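Local coordinates for protein yeast Cdc13 OB4 (Candida glabrata, PDB 3RMH) that forms, as the fourth OB-fold domain of the telomere protein Cdc13, a homodimer and, in the whole protein, probably takes part in binding DNA, at residues B[24-30]-B[102-108]; B[34-38]-B[49-55]; B[39-44]-B[87-92]; B[80-85]-B[122-128]. The protein carries 2 engineered substitutions. All coordinates share one frame; numbering follows the deposited sequence.

Interaction 1: residues B[24-30]-B[102-108]; sequences HLTPKIY and LRVFQRP
Antiparallel strand pairing between Tyr30 and Val104, continued by a glutamine side chain that grips the loop ahead of strand 28-42, joins the start of that strand to the end of strand 99-108 in this OB fold. Tyr30 and Val104 form a hydrogen-bonded pair: Tyr30 N gives to Val104 O at 2.9 Å, and Val104 N returns a bond to Tyr30 O at 3.0 Å. Beyond this pair the backbones spread apart, and Gln106 spans the gap. With CG beside its backbone N (chi1 -66°) and the chain extended beyond it, Gln106 reaches residues 24-26. Gln106 OE1 takes two bonds from one threonine, from Thr26 N at 2.7 Å and from Thr26 OG1 at 2.9 Å, arriving on opposite faces of the amide plane. The backbone bond is nearly straight, 171° at the hydrogen. On the other arm, Gln106 NE2 gives a more bent bond to His24 O at 3.2 Å, from above the plane of the His24 carbonyl, so both ends of the amide are held and its rotation is fixed. A water oxygen accepts from Gln106 N at 2.8 Å and lies close to Thr26 O and Lys28 O, filling the place of a direct strand bond. Farther out, Leu25 CD1 rests on Pro108 CB at 3.5 Å, the two side chains crossing at about a right angle. Arg103 NH2 forms a salt bridge with Glu121. Trp117 of strand 115-119 meets the Tyr30 ring, the Ile29 backbone hydrogen-bonds to strand 9-11, and Tyr61 of the second subunit packs on Leu25 and Pro108.

Interaction 2: residues B[34-38]-B[49-55]; sequences VYIID and IKVVNEL
Four backbone hydrogen bonds join Val34-Asp38 to Ile49-Val52 as the arms of an antiparallel beta hairpin. Tyr35 and Val52 exchange two of them, with Tyr35 N to Val52 O at 2.9 Å. Ile36 faces Val51 as a non-hydrogen-bonded pair. The register then slips by one residue, a beta bulge: Ile37 N binds Lys50 O and Lys50 N binds Asp38 O, so Lys50 serves two successive residues. At the bulge Ile37 has a nearly helical psi of -14°.

Apolar contacts cover both faces. On one, Val34 CG2 meets Val51 CB at 3.6 Å, and the CG2 methyls of Ile36 and Ile49 touch at 3.8 Å. On the other, Ile37 CG1 stands between its backbone N and carbonyl carbon (chi1 55°), against Lys50 O, which sends Ile37 CD1 onto Val52 CG1 at a tight 3.4 Å; Ile37 CG2 meets Leu55 CD2.

The aromatic contact is a CH-pi packing: Leu55 CG sits over one face of the Tyr35 ring, 3.9 Å from its centroid, while Val52 O and Asn53 O lie at the ring edge.

Asp38 and Lys50 extend together off the hairpin, yet Asp38 OD2 and Lys50 NZ stay 4.0 Å apart, too far for a salt bridge.

Strand 68-73 bonds to the outer side of strand 46-52, and strand 99-108 pairs with strand 28-42 through Val34 and Ser100. Ile16 of helix 16-19 packs on Val34 and Val51, and Ile114 of the second subunit on Ile37.

Interaction 3: residues B[39-44]-B[87-92]; sequences VEIVYD and LTMDIF
Val39 and Ile41, two knobs on the same side of strand 28-42, press into a hollow lined by Leu87, Met89 and Phe92. No hydrogen bond crosses; the fit is one of apolar shapes. The first knob is Val39 CG1, set directly above the middle of the Phe92 ring, 3.7 Å from its centroid and 7° off the normal, a CH-pi contact. Ile91 CG1 lies over the opposite face, so the ring is held between two aliphatic groups. The second knob is Ile41 CD1, which enters between Met89 CE and Phe92 CE2, at 3.7 Å from each. Met89 curls over this branch, its chain bent at chi2 (63°) and chi3, which brings CE back alongside Ile41, the two side chains running antiparallel. The other branch, Ile41 CG2, leans on Leu87 CD2 at 3.7 Å. That same methyl of Leu87 also approaches Tyr43 O, where the strand turns. Ile47 of strand 46-52 touches Val39, Leu87 and Phe92, while Leu82 of helix 75-82 packs on Leu87. Behind the ring, Ile91 meets Ile124 and Arg128 of helix 124-134, and Glu40, pointing away from the hollow, forms a salt bridge with Arg48 of the second subunit.

Interaction 4: residues B[80-85]-B[122-128]; sequences NFLGDE and CTIQELR
Phe81 O, near the end of helix 75-82, takes a hydrogen bond from Ile124 N at 2.9 Å, with 165° at the hydrogen. The next carbonyl, Leu82 O, receives Gln125 NE2 at 2.9 Å; a bend at chi2 (81°) turns the glutamine amide back onto the helix end, and Leu82 O lies close to the plane of that amide. The end of one helix thus meets the start of the other, two consecutive carbonyls taking bonds from two consecutive residues. Thr123 is the N-cap of helix 124-134, its OG1 accepting from Glu126 N at 3.0 Å, and Gly83, with positive phi, is the first residue to leave helix 75-82. The Phe81 ring packs against the start of helix 124-134: Ile124 N is over one face, and Cys122 SG sits at the edge, 5.1 Å from the centroid, a sulfur-aromatic contact. Leu127 CD1 comes to Phe81 CE2, 4.0 Å away. Farther along, the extended Arg128 reaches Glu85 in a salt bridge. Arg128 NH1 bonds Glu85 OE1 at 3.2 Å, and a weak bond joins Arg128 NH2 to Glu85 OE2. The guanidinium, turned 88° to the carboxylate, meets it edge-on from above the carboxylate plane, while Ile124 CG1 lies over one guanidinium face.

In the fold
Strand 28-42 ties interactions 1, 2 and 3 together: it pairs with strand 99-108 at its start and with strand 46-52 further on, and its end carries the knobs of interaction 3. The centres of interactions 1 and 3 are 24 Å apart, with the middle of the chain between them. Leu102 links three contacts, its CD1 lying 4.0 Å from Val51 CG1 of interaction 2 and its CD2 4.0 Å from Cys122 SG of interaction 4. Interactions 3 and 4, centres 12 Å apart, share a core in which Phe92 CE1 meets Phe81 CZ at 3.7 Å. Interactions 1, 2 and 3 each reach the second subunit of the dimer; interaction 4 does not.

Interaction 1: residues B[24-30]-B[102-108]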
# COMPACT_ATOMS: atom_id res chain seq x y z
N HIS B 24 12.73 10.52 -5.23
CA HIS B 24 13.70 11.01 -4.26
C HIS B 24 12.99 11.73 -3.13
O HIS B 24 11.93 12.33 -3.32
CB HIS B 24 14.69 11.96 -4.94
CG HIS B 24 14.05 13.18 -5.53
ND1 HIS B 24 13.00 13.12 -6.42
CD2 HIS B 24 14.30 14.50 -5.34
CE1 HIS B 24 12.64 14.35 -6.76
NE2 HIS B 24 13.41 15.20 -6.12
N LEU B 25 13.57 11.66 -1.93
CA LEU B 25 13.05 12.40 -0.81
C LEU B 25 13.07 13.88 -1.14
O LEU B 25 14.12 14.45 -1.41
CB LEU B 25 13.90 12.16 0.44
CG LEU B 25 13.86 10.75 1.00
CD1 LEU B 25 14.58 10.72 2.34
CD2 LEU B 25 12.42 10.30 1.15
N THR B 26 11.89 14.51 -1.13
CA THR B 26 11.83 15.94 -1.29
C THR B 26 11.76 16.53 0.11
O THR B 26 11.41 15.84 1.08
CB THR B 26 10.62 16.42 -2.13
OG1 THR B 26 9.39 16.21 -1.41
CG2 THR B 26 10.57 15.70 -3.47
N PRO B 27 12.09 17.80 0.19
CA PRO B 27 12.04 18.54 1.44
C PRO B 27 10.80 19.42 1.41
O PRO B 27 10.88 20.62 1.64
CB PRO B 27 13.27 19.39 1.59
N LYS B 28 9.66 18.80 1.12
CA LYS B 28 8.41 19.52 1.01
C LYS B 28 7.31 18.87 1.84
O LYS B 28 7.32 17.66 2.09
CB LYS B 28 7.96 19.62 -0.46
CG LYS B 28 8.76 20.59 -1.31
CD LYS B 28 8.37 20.48 -2.78
CE LYS B 28 9.08 21.53 -3.64
NZ LYS B 28 10.56 21.31 -3.72
N ILE B 29 6.37 19.70 2.27
CA ILE B 29 5.18 19.24 2.95
C ILE B 29 4.04 19.59 2.03
O ILE B 29 3.93 20.73 1.57
CB ILE B 29 5.01 19.96 4.29
CG1 ILE B 29 6.13 19.53 5.25
CG2 ILE B 29 3.64 19.64 4.91
CD1 ILE B 29 6.34 20.50 6.40
N TYR B 30 3.21 18.59 1.73
CA TYR B 30 2.14 18.75 0.76
C TYR B 30 0.83 18.82 1.51
O TYR B 30 0.51 17.94 2.31
CB TYR B 30 2.13 17.56 -0.20
CG TYR B 30 3.45 17.41 -0.91
CD1 TYR B 30 4.51 16.76 -0.30
CD2 TYR B 30 3.63 17.93 -2.18
CE1 TYR B 30 5.73 16.62 -0.94
CE2 TYR B 30 4.86 17.79 -2.84
CZ TYR B 30 5.89 17.14 -2.20
OH TYR B 30 7.10 17.00 -2.84
N LEU B 102 -5.01 17.10 5.31
CA LEU B 102 -3.83 16.49 5.90
C LEU B 102 -2.61 17.22 5.35
O LEU B 102 -2.65 17.77 4.25
CB LEU B 102 -3.71 15.03 5.48
CG LEU B 102 -4.85 14.10 5.88
CD1 LEU B 102 -4.67 12.76 5.20
CD2 LEU B 102 -4.87 13.96 7.38
N ARG B 103 -1.54 17.21 6.12
CA ARG B 103 -0.28 17.76 5.66
C ARG B 103 0.69 16.60 5.74
O ARG B 103 0.92 16.07 6.83
CB ARG B 103 0.17 18.91 6.55
CG ARG B 103 -0.69 20.15 6.41
CD ARG B 103 -0.11 21.34 7.19
NE ARG B 103 -0.17 21.14 8.64
CZ ARG B 103 0.89 21.19 9.44
NH1 ARG B 103 2.09 21.44 8.95
NH2 ARG B 103 0.74 20.99 10.75
N VAL B 104 1.25 16.19 4.60
CA VAL B 104 2.04 14.97 4.56
C VAL B 104 3.46 15.22 4.02
O VAL B 104 3.71 16.21 3.34
CB VAL B 104 1.35 13.85 3.74
CG1 VAL B 104 -0.04 13.55 4.31
CG2 VAL B 104 1.24 14.24 2.26
N PHE B 105 4.38 14.31 4.35
CA PHE B 105 5.75 14.37 3.87
C PHE B 105 6.27 12.94 3.67
O PHE B 105 5.70 11.98 4.19
CB PHE B 105 6.64 15.17 4.84
CG PHE B 105 6.93 14.45 6.13
CD1 PHE B 105 8.18 13.90 6.37
CD2 PHE B 105 5.94 14.30 7.09
CE1 PHE B 105 8.44 13.22 7.55
CE2 PHE B 105 6.19 13.62 8.27
CZ PHE B 105 7.43 13.09 8.50
N GLN B 106 7.35 12.81 2.90
CA GLN B 106 7.99 11.51 2.68
C GLN B 106 8.89 11.14 3.83
O GLN B 106 9.87 11.84 4.14
CB GLN B 106 8.84 11.50 1.41
CG GLN B 106 8.08 11.65 0.12
CD GLN B 106 8.93 12.25 -0.97
OE1 GLN B 106 9.49 13.33 -0.80
NE2 GLN B 106 9.05 11.56 -2.09
N ARG B 107 8.58 10.02 4.47
CA ARG B 107 9.43 9.53 5.53
C ARG B 107 10.26 8.35 5.01
O ARG B 107 9.71 7.37 4.49
CB ARG B 107 8.60 9.11 6.74
CG ARG B 107 9.41 8.65 7.92
CD ARG B 107 8.52 8.24 9.07
NE ARG B 107 7.68 9.34 9.52
CZ ARG B 107 8.05 10.22 10.44
NH1 ARG B 107 9.25 10.13 11.01
NH2 ARG B 107 7.23 11.20 10.81
N PRO B 108 11.58 8.45 5.11
CA PRO B 108 12.46 7.37 4.69
C PRO B 108 12.58 6.32 5.78
O PRO B 108 12.57 6.67 6.96
CB PRO B 108 13.81 8.08 4.53
CG PRO B 108 13.77 9.12 5.59
CD PRO B 108 12.33 9.59 5.68
O HOH W 1 8.51 15.04 1.68
O HOH W 2 11.78 13.83 3.67

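Interaction 2: residues B[34-38]-B[49-55]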
# COMPACT_ATOMS: atom_id res chain seq x y z
N VAL B 34 -8.45 15.63 0.98
CA VAL B 34 -8.67 14.34 0.33
C VAL B 34 -9.67 13.50 1.08
O VAL B 34 -9.95 13.75 2.25
CB VAL B 34 -7.34 13.57 0.20
CG1 VAL B 34 -6.47 14.23 -0.85
CG2 VAL B 34 -6.60 13.54 1.55
N TYR B 35 -10.22 12.49 0.39
CA TYR B 35 -11.17 11.57 1.00
C TYR B 35 -10.45 10.42 1.65
O TYR B 35 -9.62 9.78 1.01
CB TYR B 35 -12.10 10.99 -0.05
CG TYR B 35 -13.03 12.01 -0.63
CD1 TYR B 35 -14.27 12.26 -0.04
CD2 TYR B 35 -12.68 12.75 -1.75
CE1 TYR B 35 -15.13 13.20 -0.55
CE2 TYR B 35 -13.55 13.70 -2.27
CZ TYR B 35 -14.77 13.92 -1.67
OH TYR B 35 -15.63 14.86 -2.19
N ILE B 36 -10.78 10.14 2.91
CA ILE B 36 -10.25 8.94 3.56
C ILE B 36 -11.14 7.78 3.16
O ILE B 36 -12.33 7.80 3.44
CB ILE B 36 -10.26 9.09 5.10
CG1 ILE B 36 -9.28 10.20 5.52
CG2 ILE B 36 -9.97 7.74 5.76
CD1 ILE B 36 -9.30 10.55 6.98
N ILE B 37 -10.58 6.76 2.52
CA ILE B 37 -11.43 5.65 2.07
C ILE B 37 -11.19 4.33 2.79
O ILE B 37 -11.98 3.41 2.67
CB ILE B 37 -11.31 5.41 0.57
CG1 ILE B 37 -9.84 5.19 0.20
CG2 ILE B 37 -11.92 6.59 -0.18
CD1 ILE B 37 -9.65 4.75 -1.22
N ASP B 38 -10.09 4.21 3.52
CA ASP B 38 -9.85 2.98 4.26
C ASP B 38 -8.91 3.30 5.39
O ASP B 38 -8.02 4.14 5.25
CB ASP B 38 -9.23 1.91 3.34
CG ASP B 38 -9.45 0.49 3.86
OD1 ASP B 38 -10.22 0.30 4.82
OD2 ASP B 38 -8.85 -0.45 3.30
N ILE B 49 -3.74 4.89 6.66
CA ILE B 49 -4.92 5.61 6.14
C ILE B 49 -4.77 5.77 4.63
O ILE B 49 -3.81 6.38 4.17
CB ILE B 49 -4.99 7.00 6.78
CG1 ILE B 49 -5.03 6.88 8.30
CG2 ILE B 49 -6.19 7.81 6.27
CD1 ILE B 49 -4.93 8.22 9.02
N LYS B 50 -5.72 5.24 3.86
CA LYS B 50 -5.69 5.41 2.41
C LYS B 50 -6.57 6.59 1.99
O LYS B 50 -7.71 6.68 2.41
CB LYS B 50 -6.17 4.13 1.70
CG LYS B 50 -5.21 2.92 1.87
CD LYS B 50 -5.58 1.76 0.96
CE LYS B 50 -4.65 0.55 1.16
NZ LYS B 50 -4.92 -0.16 2.45
N VAL B 51 -6.02 7.47 1.17
CA VAL B 51 -6.74 8.66 0.73
C VAL B 51 -6.68 8.82 -0.79
O VAL B 51 -5.73 8.39 -1.44
CB VAL B 51 -6.19 9.96 1.39
CG1 VAL B 51 -6.22 9.85 2.92
CG2 VAL B 51 -4.75 10.26 0.92
N VAL B 52 -7.73 9.45 -1.33
CA VAL B 52 -7.88 9.73 -2.76
C VAL B 52 -8.37 11.17 -2.96
O VAL B 52 -8.98 11.75 -2.07
CB VAL B 52 -8.89 8.77 -3.41
CG1 VAL B 52 -8.46 7.33 -3.17
CG2 VAL B 52 -10.32 9.01 -2.88
N ASN B 53 -8.09 11.75 -4.13
CA ASN B 53 -8.54 13.10 -4.42
C ASN B 53 -10.05 13.16 -4.68
O ASN B 53 -10.72 14.12 -4.29
CB ASN B 53 -7.74 13.72 -5.59
CG ASN B 53 -6.27 13.98 -5.25
OD1 ASN B 53 -5.36 13.44 -5.89
ND2 ASN B 53 -6.02 14.84 -4.26
N GLU B 54 -10.59 12.14 -5.34
CA GLU B 54 -12.03 12.08 -5.65
C GLU B 54 -12.58 10.67 -5.43
O GLU B 54 -11.91 9.68 -5.70
CB GLU B 54 -12.27 12.48 -7.11
CG GLU B 54 -11.88 13.90 -7.44
CD GLU B 54 -12.82 14.92 -6.83
OE1 GLU B 54 -14.02 14.59 -6.64
OE2 GLU B 54 -12.37 16.05 -6.54
N LEU B 55 -13.81 10.57 -4.93
CA LEU B 55 -14.45 9.27 -4.85
C LEU B 55 -14.77 8.82 -6.27
O LEU B 55 -15.09 9.64 -7.12
CB LEU B 55 -15.70 9.33 -3.97
CG LEU B 55 -15.42 9.71 -2.52
CD1 LEU B 55 -16.71 9.98 -1.76
CD2 LEU B 55 -14.60 8.61 -1.84

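Interaction 3: residues B[39-44]-B[87-92]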
# COMPACT_ATOMS: atom_id res chain seq x y z
N VAL B 39 -9.11 2.64 6.52
CA VAL B 39 -8.17 2.74 7.62
C VAL B 39 -7.87 1.34 8.11
O VAL B 39 -8.77 0.51 8.25
CB VAL B 39 -8.70 3.61 8.77
CG1 VAL B 39 -7.70 3.64 9.90
CG2 VAL B 39 -9.01 5.03 8.30
N GLU B 40 -6.60 1.07 8.37
CA GLU B 40 -6.22 -0.22 8.90
C GLU B 40 -5.39 0.01 10.14
O GLU B 40 -4.55 0.91 10.18
CB GLU B 40 -5.44 -1.01 7.85
CG GLU B 40 -4.91 -2.32 8.35
CD GLU B 40 -4.62 -3.29 7.22
OE1 GLU B 40 -4.53 -2.83 6.06
OE2 GLU B 40 -4.50 -4.50 7.49
N ILE B 41 -5.65 -0.78 11.17
CA ILE B 41 -4.91 -0.69 12.42
C ILE B 41 -4.09 -1.95 12.65
O ILE B 41 -4.60 -3.06 12.49
CB ILE B 41 -5.85 -0.48 13.60
CG1 ILE B 41 -6.62 0.84 13.45
CG2 ILE B 41 -5.08 -0.49 14.90
CD1 ILE B 41 -7.81 0.95 14.40
N VAL B 42 -2.83 -1.78 13.01
CA VAL B 42 -1.97 -2.90 13.37
C VAL B 42 -1.60 -2.80 14.85
O VAL B 42 -0.69 -2.05 15.22
CB VAL B 42 -0.69 -2.93 12.51
CG1 VAL B 42 0.19 -4.10 12.91
CG2 VAL B 42 -1.05 -3.02 11.04
N TYR B 43 -2.34 -3.52 15.69
CA TYR B 43 -2.15 -3.47 17.13
C TYR B 43 -2.23 -2.04 17.64
O TYR B 43 -3.12 -1.29 17.26
CB TYR B 43 -0.83 -4.12 17.52
CG TYR B 43 -0.64 -5.48 16.88
CD1 TYR B 43 -0.98 -6.64 17.57
CD2 TYR B 43 -0.16 -5.60 15.59
CE1 TYR B 43 -0.82 -7.89 16.98
CE2 TYR B 43 -0.00 -6.83 14.99
CZ TYR B 43 -0.33 -7.97 15.69
OH TYR B 43 -0.17 -9.19 15.08
N ASP B 44 -1.29 -1.66 18.51
CA ASP B 44 -1.17 -0.28 18.94
C ASP B 44 0.11 0.32 18.37
O ASP B 44 0.66 1.29 18.91
CB ASP B 44 -1.17 -0.18 20.46
CG ASP B 44 -0.20 -1.16 21.11
OD1 ASP B 44 0.80 -1.53 20.45
OD2 ASP B 44 -0.45 -1.55 22.27
N LEU B 87 -7.44 3.40 21.12
CA LEU B 87 -7.32 3.02 19.72
C LEU B 87 -8.29 1.90 19.34
O LEU B 87 -8.05 0.73 19.63
CB LEU B 87 -5.88 2.57 19.40
CG LEU B 87 -5.63 2.14 17.95
CD1 LEU B 87 -6.00 3.24 16.96
CD2 LEU B 87 -4.18 1.71 17.75
N THR B 88 -9.41 2.28 18.71
CA THR B 88 -10.35 1.31 18.14
C THR B 88 -10.75 1.75 16.74
O THR B 88 -10.63 2.93 16.40
CB THR B 88 -11.62 1.19 18.98
OG1 THR B 88 -12.26 2.47 19.07
CG2 THR B 88 -11.30 0.67 20.37
N MET B 89 -11.23 0.82 15.93
CA MET B 89 -11.64 1.17 14.57
C MET B 89 -12.78 2.19 14.60
O MET B 89 -12.93 2.99 13.67
CB MET B 89 -12.07 -0.07 13.79
CG MET B 89 -12.20 0.17 12.30
SD MET B 89 -10.62 0.62 11.53
CE MET B 89 -9.68 -0.87 11.83
N ASP B 90 -13.58 2.16 15.66
CA ASP B 90 -14.76 3.00 15.73
C ASP B 90 -14.43 4.49 15.64
O ASP B 90 -15.24 5.27 15.15
CB ASP B 90 -15.55 2.71 17.01
CG ASP B 90 -15.95 1.25 17.12
OD1 ASP B 90 -16.14 0.59 16.07
OD2 ASP B 90 -16.07 0.75 18.26
N ILE B 91 -13.25 4.89 16.11
CA ILE B 91 -12.93 6.32 16.06
C ILE B 91 -12.78 6.82 14.63
O ILE B 91 -12.91 8.02 14.38
CB ILE B 91 -11.68 6.70 16.88
CG1 ILE B 91 -10.41 6.18 16.21
CG2 ILE B 91 -11.82 6.25 18.34
CD1 ILE B 91 -9.13 6.60 16.92
N PHE B 92 -12.52 5.92 13.70
CA PHE B 92 -12.36 6.32 12.30
C PHE B 92 -13.67 6.40 11.50
O PHE B 92 -13.74 7.06 10.46
CB PHE B 92 -11.33 5.43 11.60
CG PHE B 92 -9.97 5.50 12.24
CD1 PHE B 92 -9.13 6.57 11.98
CD2 PHE B 92 -9.55 4.52 13.12
CE1 PHE B 92 -7.88 6.65 12.57
CE2 PHE B 92 -8.30 4.60 13.72
CZ PHE B 92 -7.47 5.66 13.44

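Interaction 4: residues B[80-85]-B[122-128]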
# COMPACT_ATOMS: atom_id res chain seq x y z
N ASN B 80 0.62 10.15 20.12
CA ASN B 80 0.43 11.57 19.80
C ASN B 80 -0.85 11.75 18.98
O ASN B 80 -1.61 12.70 19.18
CB ASN B 80 1.63 12.14 19.04
CG ASN B 80 2.90 12.15 19.88
OD1 ASN B 80 2.85 12.12 21.10
ND2 ASN B 80 4.05 12.19 19.21
N PHE B 81 -1.09 10.83 18.05
CA PHE B 81 -2.31 10.89 17.25
C PHE B 81 -3.57 10.73 18.10
O PHE B 81 -4.55 11.44 17.90
CB PHE B 81 -2.30 9.83 16.14
CG PHE B 81 -3.62 9.73 15.40
CD1 PHE B 81 -4.57 8.79 15.77
CD2 PHE B 81 -3.92 10.58 14.35
CE1 PHE B 81 -5.79 8.70 15.10
CE2 PHE B 81 -5.12 10.49 13.67
CZ PHE B 81 -6.06 9.55 14.05
N LEU B 82 -3.55 9.81 19.06
CA LEU B 82 -4.74 9.52 19.86
C LEU B 82 -5.00 10.53 20.98
O LEU B 82 -6.15 10.87 21.26
CB LEU B 82 -4.64 8.13 20.49
CG LEU B 82 -4.50 6.92 19.57
CD1 LEU B 82 -4.00 5.72 20.37
CD2 LEU B 82 -5.80 6.60 18.83
N GLY B 83 -3.95 10.99 21.63
CA GLY B 83 -4.13 11.77 22.85
C GLY B 83 -4.81 10.90 23.90
O GLY B 83 -4.36 9.78 24.16
N ASP B 84 -5.89 11.40 24.48
CA ASP B 84 -6.61 10.70 25.55
C ASP B 84 -7.72 9.80 25.00
O ASP B 84 -8.80 9.71 25.58
CB ASP B 84 -7.24 11.69 26.53
CG ASP B 84 -6.22 12.31 27.47
OD1 ASP B 84 -5.34 11.58 27.96
OD2 ASP B 84 -6.31 13.53 27.72
N GLU B 85 -7.44 9.14 23.88
CA GLU B 85 -8.46 8.32 23.23
C GLU B 85 -7.94 6.90 23.03
O GLU B 85 -6.78 6.70 22.68
CB GLU B 85 -8.84 8.94 21.88
CG GLU B 85 -10.06 8.34 21.22
CD GLU B 85 -11.36 8.82 21.84
OE1 GLU B 85 -11.38 9.94 22.40
OE2 GLU B 85 -12.35 8.08 21.76
N CYS B 122 -1.01 15.49 13.05
CA CYS B 122 -2.34 14.95 12.81
C CYS B 122 -2.82 14.29 14.10
O CYS B 122 -2.10 13.48 14.69
CB CYS B 122 -2.27 13.93 11.67
SG CYS B 122 -3.85 13.22 11.20
N THR B 123 -4.02 14.64 14.56
CA THR B 123 -4.58 14.01 15.75
C THR B 123 -6.04 13.67 15.51
O THR B 123 -6.69 14.28 14.65
CB THR B 123 -4.47 14.89 17.02
OG1 THR B 123 -5.35 16.02 16.91
CG2 THR B 123 -3.03 15.36 17.26
N ILE B 124 -6.57 12.71 16.25
CA ILE B 124 -8.00 12.36 16.09
C ILE B 124 -8.91 13.52 16.52
O ILE B 124 -9.96 13.75 15.91
CB ILE B 124 -8.38 11.05 16.82
CG1 ILE B 124 -9.83 10.65 16.51
CG2 ILE B 124 -8.17 11.19 18.34
CD1 ILE B 124 -10.05 10.20 15.07
N GLN B 125 -8.51 14.25 17.55
CA GLN B 125 -9.28 15.42 17.98
C GLN B 125 -9.34 16.47 16.88
O GLN B 125 -10.40 17.04 16.62
CB GLN B 125 -8.72 16.03 19.26
CG GLN B 125 -8.83 15.15 20.49
CD GLN B 125 -7.73 14.10 20.57
OE1 GLN B 125 -6.80 14.08 19.76
NE2 GLN B 125 -7.83 13.22 21.56
N GLU B 126 -8.22 16.72 16.22
CA GLU B 126 -8.21 17.70 15.15
C GLU B 126 -9.05 17.27 13.93
O GLU B 126 -9.71 18.10 13.32
CB GLU B 126 -6.78 18.02 14.72
CG GLU B 126 -6.65 19.39 14.09
CD GLU B 126 -7.04 19.37 12.64
OE1 GLU B 126 -6.91 18.29 12.02
OE2 GLU B 126 -7.48 20.42 12.12
N LEU B 127 -9.00 15.99 13.56
CA LEU B 127 -9.81 15.50 12.45
C LEU B 127 -11.29 15.60 12.81
O LEU B 127 -12.13 15.90 11.95
CB LEU B 127 -9.46 14.04 12.10
CG LEU B 127 -8.10 13.81 11.44
CD1 LEU B 127 -7.77 12.32 11.33
CD2 LEU B 127 -8.02 14.49 10.09
N ARG B 128 -11.60 15.35 14.07
CA ARG B 128 -12.98 15.47 14.54
C ARG B 128 -13.46 16.91 14.44
O ARG B 128 -14.62 17.17 14.11
CB ARG B 128 -13.11 14.98 15.98
CG ARG B 128 -13.21 13.48 16.14
CD ARG B 128 -13.11 13.07 17.60
NE ARG B 128 -13.20 11.62 17.76
CZ ARG B 128 -12.84 10.97 18.86
NH1 ARG B 128 -12.37 11.65 19.90
NH2 ARG B 128 -12.94 9.65 18.91